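Local coordinates for TetR family transcription regulator (Marinobacter aquaeolei, PDB 3PAS), which probably binds DNA as a transcription regulator of the TetR family, at residues F26-S30 with V31-A35; E53-L56 with L57-Y61; R104-E107 with T108-S112; W114-P117 with E118-A121. All coordinates share one frame; numbering follows the deposited sequence.

Contact 1 of 4, residues F26-S30 with V31-A35; sequences FSATS and VGKIA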
loop_
_atom_site.group_PDB
_atom_site.type_symbol
_atom_site.label_atom_id
_atom_site.label_comp_id
_atom_site.label_asym_id
_atom_site.label_seq_id
_atom_site.Cartn_x
_atom_site.Cartn_y
_atom_site.Cartn_z
ATOM N N PHE B 26 6.283 -9.318 14.846
ATOM C CA PHE B 26 6.870 -9.027 16.179
ATOM C C PHE B 26 6.544 -10.000 17.289
ATOM O O PHE B 26 7.420 -10.454 18.036
ATOM C CB PHE B 26 6.420 -7.629 16.647
ATOM C CG PHE B 26 7.062 -6.500 15.893
ATOM C CD1 PHE B 26 8.436 -6.364 15.886
ATOM C CD2 PHE B 26 6.290 -5.552 15.227
ATOM C CE1 PHE B 26 9.051 -5.315 15.204
ATOM C CE2 PHE B 26 6.864 -4.513 14.560
ATOM C CZ PHE B 26 8.259 -4.377 14.544
ATOM N N SER B 27 5.255 -10.273 17.438
ATOM C CA SER B 27 4.751 -11.102 18.516
ATOM C C SER B 27 5.338 -12.476 18.521
ATOM O O SER B 27 5.623 -13.008 19.580
ATOM C CB SER B 27 3.236 -11.218 18.402
ATOM O OG SER B 27 2.694 -9.928 18.571
ATOM N N ALA B 28 5.533 -13.073 17.354
ATOM C CA ALA B 28 6.111 -14.411 17.304
ATOM C C ALA B 28 7.621 -14.432 17.517
ATOM O O ALA B 28 8.181 -15.483 17.808
ATOM C CB ALA B 28 5.766 -15.111 15.971
ATOM N N THR B 29 8.283 -13.291 17.378
ATOM C CA THR B 29 9.738 -13.233 17.449
ATOM C C THR B 29 10.185 -12.837 18.859
ATOM O O THR B 29 9.958 -11.720 19.316
ATOM C CB THR B 29 10.263 -12.210 16.412
ATOM O OG1 THR B 29 9.808 -12.584 15.101
ATOM C CG2 THR B 29 11.745 -12.134 16.404
ATOM N N SER B 30 10.827 -13.779 19.523
ATOM C CA SER B 30 11.380 -13.588 20.850
ATOM C C SER B 30 12.896 -13.347 20.773
ATOM O O SER B 30 13.535 -13.579 19.749
ATOM C CB SER B 30 11.165 -14.860 21.636
ATOM O OG SER B 30 11.933 -15.884 21.043
ATOM N N VAL B 31 13.457 -12.870 21.879
ATOM C CA VAL B 31 14.913 -12.732 22.033
ATOM C C VAL B 31 15.629 -14.043 21.697
ATOM O O VAL B 31 16.653 -14.058 20.984
ATOM C CB VAL B 31 15.245 -12.266 23.484
ATOM C CG1 VAL B 31 16.711 -12.643 23.894
ATOM C CG2 VAL B 31 15.015 -10.772 23.570
ATOM N N GLY B 32 15.071 -15.135 22.193
ATOM C CA GLY B 32 15.656 -16.461 21.966
ATOM C C GLY B 32 15.728 -16.850 20.491
ATOM O O GLY B 32 16.729 -17.397 20.063
ATOM N N LYS B 33 14.688 -16.555 19.721
ATOM C CA LYS B 33 14.678 -16.895 18.290
ATOM C C LYS B 33 15.606 -16.003 17.464
ATOM O O LYS B 33 16.270 -16.465 16.531
ATOM C CB LYS B 33 13.274 -16.789 17.739
ATOM C CG LYS B 33 12.360 -17.850 18.159
ATOM C CD LYS B 33 10.918 -17.489 17.751
ATOM C CE LYS B 33 9.882 -18.489 18.279
ATOM N NZ LYS B 33 8.475 -18.105 17.836
ATOM N N ILE B 34 15.660 -14.724 17.825
ATOM C CA ILE B 34 16.595 -13.809 17.232
ATOM C C ILE B 34 18.030 -14.285 17.505
ATOM O O ILE B 34 18.866 -14.345 16.577
ATOM C CB ILE B 34 16.390 -12.362 17.761
ATOM C CG1 ILE B 34 15.071 -11.770 17.268
ATOM C CG2 ILE B 34 17.592 -11.487 17.352
ATOM C CD1 ILE B 34 14.747 -10.420 17.873
ATOM N N ALA B 35 18.343 -14.596 18.761
ATOM C CA ALA B 35 19.691 -15.091 19.121
ATOM C C ALA B 35 20.064 -16.374 18.281
ATOM O O ALA B 35 21.163 -16.481 17.663
ATOM C CB ALA B 35 19.775 -15.368 20.622
#

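Contact 2 of 4, residues E53-L56 with L57-Y61; sequences EQLL and LATFY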
loop_
_atom_site.group_PDB
_atom_site.type_symbol
_atom_site.label_atom_id
_atom_site.label_comp_id
_atom_site.label_asym_id
_atom_site.label_seq_id
_atom_site.Cartn_x
_atom_site.Cartn_y
_atom_site.Cartn_z
ATOM N N GLU B 53 12.525 -4.769 23.401
ATOM C CA GLU B 53 12.119 -3.418 23.027
ATOM C C GLU B 53 13.282 -2.646 22.397
ATOM O O GLU B 53 13.154 -2.027 21.309
ATOM C CB GLU B 53 11.596 -2.669 24.255
ATOM C CG GLU B 53 11.487 -1.171 24.031
ATOM C CD GLU B 53 10.795 -0.419 25.191
ATOM O OE1 GLU B 53 10.513 -1.022 26.228
ATOM O OE2 GLU B 53 10.547 0.786 25.045
ATOM N N GLN B 54 14.409 -2.658 23.087
ATOM C CA GLN B 54 15.576 -1.921 22.646
ATOM C C GLN B 54 16.197 -2.494 21.370
ATOM O O GLN B 54 16.675 -1.744 20.513
ATOM C CB GLN B 54 16.611 -1.783 23.760
ATOM C CG GLN B 54 16.066 -1.121 25.076
ATOM C CD GLN B 54 15.341 0.231 24.838
ATOM O OE1 GLN B 54 15.639 0.948 23.888
ATOM N NE2 GLN B 54 14.376 0.551 25.698
ATOM N N LEU B 55 16.146 -3.803 21.214
ATOM C CA LEU B 55 16.646 -4.441 19.982
ATOM C C LEU B 55 15.784 -4.116 18.768
ATOM O O LEU B 55 16.289 -3.769 17.696
ATOM C CB LEU B 55 16.721 -5.945 20.179
ATOM C CG LEU B 55 17.224 -6.728 18.942
ATOM C CD1 LEU B 55 18.507 -6.132 18.300
ATOM C CD2 LEU B 55 17.436 -8.185 19.362
ATOM N N LEU B 56 14.476 -4.143 18.953
ATOM C CA LEU B 56 13.539 -3.746 17.879
ATOM C C LEU B 56 13.758 -2.291 17.433
ATOM O O LEU B 56 13.748 -1.997 16.245
ATOM C CB LEU B 56 12.107 -3.956 18.333
ATOM C CG LEU B 56 11.606 -5.365 18.634
ATOM C CD1 LEU B 56 10.104 -5.359 19.015
ATOM C CD2 LEU B 56 11.872 -6.427 17.518
ATOM N N LEU B 57 13.957 -1.374 18.378
ATOM C CA LEU B 57 14.224 0.011 18.073
ATOM C C LEU B 57 15.556 0.175 17.353
ATOM O O LEU B 57 15.610 0.865 16.338
ATOM C CB LEU B 57 14.235 0.884 19.333
ATOM C CG LEU B 57 14.281 2.405 19.135
ATOM C CD1 LEU B 57 13.230 2.918 18.083
ATOM C CD2 LEU B 57 14.090 3.063 20.506
ATOM N N ALA B 58 16.621 -0.417 17.893
ATOM C CA ALA B 58 17.956 -0.369 17.271
ATOM C C ALA B 58 17.905 -0.918 15.831
ATOM O O ALA B 58 18.606 -0.437 14.930
ATOM C CB ALA B 58 19.017 -1.144 18.140
ATOM N N THR B 59 17.120 -1.963 15.637
ATOM C CA THR B 59 16.949 -2.586 14.331
ATOM C C THR B 59 16.231 -1.610 13.400
ATOM O O THR B 59 16.578 -1.493 12.226
ATOM C CB THR B 59 16.191 -3.967 14.408
ATOM O OG1 THR B 59 16.947 -4.896 15.224
ATOM C CG2 THR B 59 16.072 -4.626 13.002
ATOM N N PHE B 60 15.216 -0.927 13.916
ATOM C CA PHE B 60 14.503 0.052 13.107
ATOM C C PHE B 60 15.484 1.151 12.643
ATOM O O PHE B 60 15.513 1.523 11.451
ATOM C CB PHE B 60 13.323 0.641 13.840
ATOM C CG PHE B 60 12.559 1.636 13.025
ATOM C CD1 PHE B 60 11.800 1.217 11.996
ATOM C CD2 PHE B 60 12.698 2.983 13.252
ATOM C CE1 PHE B 60 11.088 2.139 11.201
ATOM C CE2 PHE B 60 11.986 3.896 12.490
ATOM C CZ PHE B 60 11.209 3.480 11.477
ATOM N N TYR B 61 16.317 1.634 13.552
ATOM C CA TYR B 61 17.319 2.641 13.185
ATOM C C TYR B 61 18.396 2.155 12.257
ATOM O O TYR B 61 18.868 2.902 11.384
ATOM C CB TYR B 61 17.959 3.254 14.431
ATOM C CG TYR B 61 17.036 4.121 15.221
ATOM C CD1 TYR B 61 16.140 4.982 14.586
ATOM C CD2 TYR B 61 17.109 4.172 16.604
ATOM C CE1 TYR B 61 15.302 5.813 15.311
ATOM C CE2 TYR B 61 16.271 5.018 17.338
ATOM C CZ TYR B 61 15.379 5.840 16.678
ATOM O OH TYR B 61 14.547 6.676 17.379
#

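Contact 3 of 4, residues R104-E107 with T108-S112; sequences RYHE and TFTHS. With ACT (acetate ion), chain M.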
loop_
_atom_site.group_PDB
_atom_site.type_symbol
_atom_site.label_atom_id
_atom_site.label_comp_id
_atom_site.label_asym_id
_atom_site.label_seq_id
_atom_site.Cartn_x
_atom_site.Cartn_y
_atom_site.Cartn_z
ATOM N N ARG B 104 10.332 -4.433 4.465
ATOM C CA ARG B 104 9.267 -5.092 5.256
ATOM C C ARG B 104 9.407 -4.776 6.756
ATOM O O ARG B 104 8.409 -4.464 7.425
ATOM C CB ARG B 104 9.296 -6.579 5.006
ATOM C CG ARG B 104 8.209 -7.346 5.683
ATOM C CD ARG B 104 7.840 -8.556 4.840
ATOM N NE ARG B 104 6.394 -8.669 4.821
ATOM C CZ ARG B 104 5.576 -7.828 4.181
ATOM N NH1 ARG B 104 6.050 -6.787 3.488
ATOM N NH2 ARG B 104 4.265 -8.025 4.242
ATOM N N TYR B 105 10.639 -4.836 7.262
ATOM C CA TYR B 105 10.902 -4.444 8.669
ATOM C C TYR B 105 10.444 -2.988 8.911
ATOM O O TYR B 105 9.703 -2.706 9.853
ATOM C CB TYR B 105 12.360 -4.654 9.105
ATOM C CG TYR B 105 12.481 -4.476 10.605
ATOM C CD1 TYR B 105 12.246 -5.537 11.450
ATOM C CD2 TYR B 105 12.639 -3.216 11.166
ATOM C CE1 TYR B 105 12.311 -5.390 12.850
ATOM C CE2 TYR B 105 12.680 -3.039 12.550
ATOM C CZ TYR B 105 12.515 -4.148 13.384
ATOM O OH TYR B 105 12.547 -4.024 14.751
ATOM N N HIS B 106 10.868 -2.064 8.053
ATOM C CA HIS B 106 10.431 -0.675 8.169
ATOM C C HIS B 106 8.872 -0.521 8.212
ATOM O O HIS B 106 8.313 0.146 9.091
ATOM C CB HIS B 106 11.019 0.163 7.011
ATOM C CG HIS B 106 10.643 1.606 7.098
ATOM N ND1 HIS B 106 9.459 2.091 6.577
ATOM C CD2 HIS B 106 11.236 2.641 7.734
ATOM C CE1 HIS B 106 9.351 3.369 6.878
ATOM N NE2 HIS B 106 10.426 3.733 7.556
ATOM N N GLU B 107 8.207 -1.156 7.257
ATOM C CA GLU B 107 6.737 -1.175 7.154
ATOM C C GLU B 107 6.084 -1.831 8.394
ATOM O O GLU B 107 5.170 -1.270 8.986
ATOM C CB GLU B 107 6.344 -1.946 5.888
ATOM C CG GLU B 107 4.817 -2.061 5.566
ATOM C CD GLU B 107 4.214 -0.759 5.065
ATOM O OE1 GLU B 107 4.954 0.254 4.960
ATOM O OE2 GLU B 107 2.978 -0.747 4.800
ATOM N N THR B 108 6.554 -3.003 8.791
ATOM C CA THR B 108 5.991 -3.659 9.965
ATOM C C THR B 108 6.134 -2.766 11.200
ATOM O O THR B 108 5.165 -2.589 11.952
ATOM C CB THR B 108 6.662 -5.021 10.276
ATOM O OG1 THR B 108 6.497 -5.893 9.161
ATOM C CG2 THR B 108 5.974 -5.683 11.495
ATOM N N PHE B 109 7.325 -2.186 11.400
ATOM C CA PHE B 109 7.582 -1.343 12.566
ATOM C C PHE B 109 6.759 -0.075 12.555
ATOM O O PHE B 109 6.120 0.271 13.581
ATOM C CB PHE B 109 9.059 -0.959 12.664
ATOM C CG PHE B 109 9.462 -0.330 13.987
ATOM C CD1 PHE B 109 9.256 1.015 14.234
ATOM C CD2 PHE B 109 10.101 -1.087 14.967
ATOM C CE1 PHE B 109 9.625 1.602 15.442
ATOM C CE2 PHE B 109 10.480 -0.501 16.195
ATOM C CZ PHE B 109 10.240 0.848 16.423
ATOM N N THR B 110 6.780 0.651 11.425
ATOM C CA THR B 110 6.037 1.928 11.354
ATOM C C THR B 110 4.533 1.736 11.518
ATOM O O THR B 110 3.866 2.657 11.951
ATOM C CB THR B 110 6.299 2.785 10.038
ATOM O OG1 THR B 110 5.867 2.044 8.911
ATOM C CG2 THR B 110 7.748 3.151 9.878
ATOM N N HIS B 111 3.988 0.570 11.184
ATOM C CA HIS B 111 2.540 0.258 11.301
ATOM C C HIS B 111 2.261 -0.496 12.599
ATOM O O HIS B 111 1.281 -1.203 12.683
ATOM C CB HIS B 111 2.048 -0.665 10.161
ATOM C CG HIS B 111 1.833 0.010 8.839
ATOM N ND1 HIS B 111 0.664 0.669 8.517
ATOM C CD2 HIS B 111 2.606 0.058 7.729
ATOM C CE1 HIS B 111 0.745 1.127 7.279
ATOM N NE2 HIS B 111 1.914 0.772 6.779
ATOM N N SER B 112 3.151 -0.394 13.584
ATOM C CA SER B 112 2.987 -1.070 14.875
ATOM C C SER B 112 2.917 -0.032 15.986
ATOM O O SER B 112 3.311 1.147 15.824
ATOM C CB SER B 112 4.175 -1.989 15.176
ATOM O OG SER B 112 5.292 -1.208 15.611
HETATM C C ACT M . 8.326 -5.800 0.034
HETATM O O ACT M . 7.905 -6.639 -0.794
HETATM O OXT ACT M . 8.243 -6.147 1.230
HETATM C CH3 ACT M . 8.876 -4.466 -0.376
#

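Contact 4 of 4, residues W114-P117 with E118-A121; sequences WMTP and EIQA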
loop_
_atom_site.group_PDB
_atom_site.type_symbol
_atom_site.label_atom_id
_atom_site.label_comp_id
_atom_site.label_asym_id
_atom_site.label_seq_id
_atom_site.Cartn_x
_atom_site.Cartn_y
_atom_site.Cartn_z
ATOM N N TRP B 114 4.929 0.102 18.338
ATOM C CA TRP B 114 6.281 0.558 18.696
ATOM C C TRP B 114 6.625 1.921 18.110
ATOM O O TRP B 114 7.594 2.546 18.530
ATOM C CB TRP B 114 7.387 -0.429 18.222
ATOM C CG TRP B 114 7.274 -1.755 18.818
ATOM C CD1 TRP B 114 6.887 -2.885 18.204
ATOM C CD2 TRP B 114 7.566 -2.098 20.168
ATOM N NE1 TRP B 114 6.876 -3.934 19.097
ATOM C CE2 TRP B 114 7.290 -3.469 20.315
ATOM C CE3 TRP B 114 7.986 -1.366 21.279
ATOM C CZ2 TRP B 114 7.444 -4.144 21.532
ATOM C CZ3 TRP B 114 8.144 -2.029 22.483
ATOM C CH2 TRP B 114 7.881 -3.412 22.597
HETATM N N MSE B 115 5.886 2.338 17.096
HETATM C CA MSE B 115 6.194 3.567 16.388
HETATM C C MSE B 115 5.656 4.761 17.175
HETATM O O MSE B 115 4.557 4.708 17.731
HETATM C CB MSE B 115 5.587 3.544 14.963
HETATM C CG MSE B 115 5.969 4.729 14.108
HETATM SE SE MSE B 115 7.871 4.724 13.710
HETATM C CE MSE B 115 7.845 6.266 12.480
ATOM N N THR B 116 6.445 5.827 17.227
ATOM C CA THR B 116 6.052 7.050 17.900
ATOM C C THR B 116 6.439 8.270 17.036
ATOM O O THR B 116 7.336 8.181 16.185
ATOM C CB THR B 116 6.752 7.207 19.264
ATOM O OG1 THR B 116 8.145 7.465 19.061
ATOM C CG2 THR B 116 6.565 5.947 20.201
ATOM N N PRO B 117 5.773 9.423 17.265
ATOM C CA PRO B 117 6.166 10.660 16.576
ATOM C C PRO B 117 7.630 11.060 16.765
ATOM O O PRO B 117 8.221 11.654 15.865
ATOM C CB PRO B 117 5.250 11.716 17.215
ATOM C CG PRO B 117 4.021 10.924 17.644
ATOM C CD PRO B 117 4.555 9.603 18.088
ATOM N N GLU B 118 8.207 10.764 17.924
ATOM C CA GLU B 118 9.610 11.073 18.195
ATOM C C GLU B 118 10.554 10.253 17.269
ATOM O O GLU B 118 11.590 10.741 16.833
ATOM C CB GLU B 118 9.906 10.718 19.656
ATOM C CG GLU B 118 11.341 10.995 20.196
ATOM C CD GLU B 118 11.756 10.011 21.316
ATOM O OE1 GLU B 118 11.914 8.805 21.002
ATOM O OE2 GLU B 118 11.934 10.433 22.492
ATOM N N ILE B 119 10.208 8.992 17.030
ATOM C CA ILE B 119 11.015 8.127 16.159
ATOM C C ILE B 119 10.955 8.684 14.715
ATOM O O ILE B 119 11.989 8.872 14.076
ATOM C CB ILE B 119 10.577 6.675 16.245
ATOM C CG1 ILE B 119 10.870 6.128 17.664
ATOM C CG2 ILE B 119 11.307 5.814 15.170
ATOM C CD1 ILE B 119 10.196 4.810 17.960
ATOM N N GLN B 120 9.734 8.958 14.269
ATOM C CA GLN B 120 9.424 9.620 12.999
ATOM C C GLN B 120 10.271 10.851 12.823
ATOM O O GLN B 120 10.957 10.968 11.831
ATOM C CB GLN B 120 7.969 10.056 13.000
ATOM C CG GLN B 120 7.526 10.909 11.827
ATOM C CD GLN B 120 6.631 10.154 10.904
ATOM O OE1 GLN B 120 6.866 8.980 10.595
ATOM N NE2 GLN B 120 5.566 10.811 10.469
ATOM N N ALA B 121 10.257 11.732 13.825
ATOM C CA ALA B 121 11.012 12.984 13.798
ATOM C C ALA B 121 12.501 12.722 13.650
ATOM O O ALA B 121 13.190 13.433 12.875
ATOM C CB ALA B 121 10.746 13.820 15.073
#

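Contact 1 of 4, residues F26-S30 with V31-A35
Ser30 holds OG between its own backbone N and carbonyl carbon (chi1 66°), and from there the hydroxyl oxygen faces the start of helix 31-37, where Lys33 N donates to it over 3.1 Å. Lys33 turns its CG away from its carbonyl carbon (chi1 -73°) and runs straight beyond, back along the loop. The extended chain carries its methylenes past the serine, CG lying 3.5 Å from Ser30 OG, and sets the ammonium NZ 2.6 Å from Ala28 O, a short hydrogen bond that approaches in the plane of that carbonyl. Ser30 is thus the N-cap of helix 31-37, the first helix of the predicted helix-turn-helix that TetR-family proteins carry. The side chain accepts from Lys33 N, while the main-chain Ser30 O takes Ile34 N at 3.1 Å in an almost straight bond (171°) and adds a weak one from Lys33 N. With alanine in place of Ser30, Lys33 N would probably lose its side-chain acceptor and keep just the weak bond to Ser30 O, making the helix start less well defined. On the buried side Thr29 and Ile34 cross at about a right angle, methyl CG2 of Thr29 pressing on Ile34 CG1 at 3.5 Å, tighter than usual van der Waals contact. The threonine hydroxyl OG1 bonds back to Gly25 O. Beyond them Ile34 packs on Thr17 of helix 5-24 and on Leu45 of helix 42-48, while Lys52 NZ donates to both Phe26 O and Thr29 O.

Contact 2 of 4, residues E53-L56 with L57-Y61
The first turns of helix 52-76, the long helix that leads from the DNA-binding region into the rest of the TetR fold, contain this contact, in which Thr59 reaches back one turn to Leu55. Regular helix bonds link the two halves: Leu57 N to Glu53 O, Ala58 N to Gln54 O, Thr59 N to Leu55 O at 2.9 Å and Phe60 N to Leu56 O. Thr59 adds a second grip, since its hydroxyl OG1, anti to the carbonyl carbon (chi1 -61°), donates to Leu55 O at 2.8 Å. That hydroxyl comes from above the carbonyl plane, 41° out of it, and the amide N arrives from the opposite face, putting two donors on one oxygen. The Leu55 side chain lies against the same hydroxyl, methyl CD1 3.7 Å from Thr59 OG1. A valine in place of Thr59 would probably cost Leu55 O its second donor and set a methyl where the hydroxyl now bonds. Around this face Thr59 packs on Leu14, Thr17 and Val18 of helix 5-24, whereas Leu57 and Phe60 turn to Ile119 of helix 117-126. Leu56 O, already bonded to Phe60 N, also accepts from Tyr105 OH of helix 100-110. The hydroxyl of the buried Thr59 is therefore satisfied within its own helix, so a polar group can sit against the neighbouring helix without a partner from it.

Contact 3 of 4, residues R104-E107 with T108-S112
Thr108 N binds Arg104 O at 2.7 Å, and Phe109 N, Thr110 N and His111 N follow on Tyr105 O, His106 O and Glu107 O, closing the last turns of helix 100-110. Thr110 reinforces one of these main-chain hydrogen bonds with its side chain. Its OG1 lies between the backbone N and the carbonyl carbon (chi1 62°) and donates to His106 O at 3.1 Å, from the face of the carbonyl plane opposite to Thr110 N. Past the helix end, Ser112 uses both N and OG on Phe109 O, the hydroxyl at 2.6 Å.

The same threonine makes the CH-pi contact: methyl CG2 sits over one face of the His106 ring, 3.7 Å from its centroid, offset toward CE1. The aromatic pair Tyr105 and Phe109 lies side by side, pointing the same way, with Tyr105 CE2 4.0 Å from Phe109 CD2. Tyr105 OH goes on to bond Leu56 O, and Phe109 stacks on Phe60, both of helix 52-76.

Among polar and charged side chains, Glu107 bends at chi2 (73°) and its OE1 forms a salt bridge to Arg157. His111 has two conformers; in this one Glu107 OE2 lies 2.7 Å from His111 NE2, a doubtful pairing. Arg104 NH1 gives a weak hydrogen bond to an acetate ion, probably from the crystallisation liquor, and another weak one to Tyr160 OH. The arginine beside Glu107 would probably favour the ionised carboxylate. His106 O accepts from both Thr110 N and Thr110 OG1, so the hydroxyl's hydrogen is used within the helix and CG2 is held over the His106 ring.

Contact 4 of 4, residues W114-P117 with E118-A121
Thr116 accepts from the amides of Ile119 and Gln120, in the first turn of helix 117-126, with two different oxygens. Its hydroxyl OG1, placed between backbone N and carbonyl carbon (chi1 70°), accepts from Ile119 N at 3.3 Å. The carbonyl Thr116 O takes Gln120 N at 3.2 Å in an almost straight bond (177°), and Ile119 N gives it a further, weak one. One residue on, Pro117 O receives Ala121 N at 2.9 Å; the proline itself has no N-H to offer, which suits the first turn. On the loop side, Trp114 N is a donor to Ser112 OG.

Apolar groups close over the cap. Ile119 crosses Thr116 at about a right angle, CG1 lying 3.3 Å from Thr116 OG1, and its CD1 touches Trp114 O at 3.5 Å. The selenomethionine at Met115 bends at chi2, bringing SE to 3.9 Å from Ile119 CG2, and carries methyl CE on to Gln120 OE1, 3.4 Å away. Behind them Ile119 packs on Leu57, Phe60 and Tyr61 of helix 52-76, and Met115 on Phe109 of helix 100-110. A threonine N-cap followed by proline at the first helical position is a classic way of starting an alpha-helix.

How the contacts relate
Contacts 1 to 4 meet round helix 52-76. Contact 1, at the start of the predicted helix-turn-helix, lies about 13 Å from contact 2 between centres, and contacts 3 and 4 each lie about 12 Å from contact 2. Phe26 is the common neighbour: its CD1 is 3.7 Å from Leu56 CD1, its CE2 is 3.4 Å from Thr108 CG2, and its ring meets Trp114 edge-to-face. Phe60 does likewise on the far turn, with CE2 3.4 Å from Ile119 CG2 and CD1 3.4 Å from Phe109 CD1. Contacts 1 and 2 thus pack directly on contacts 3 and 4 of the C-terminal domain. The acetate touches contact 3.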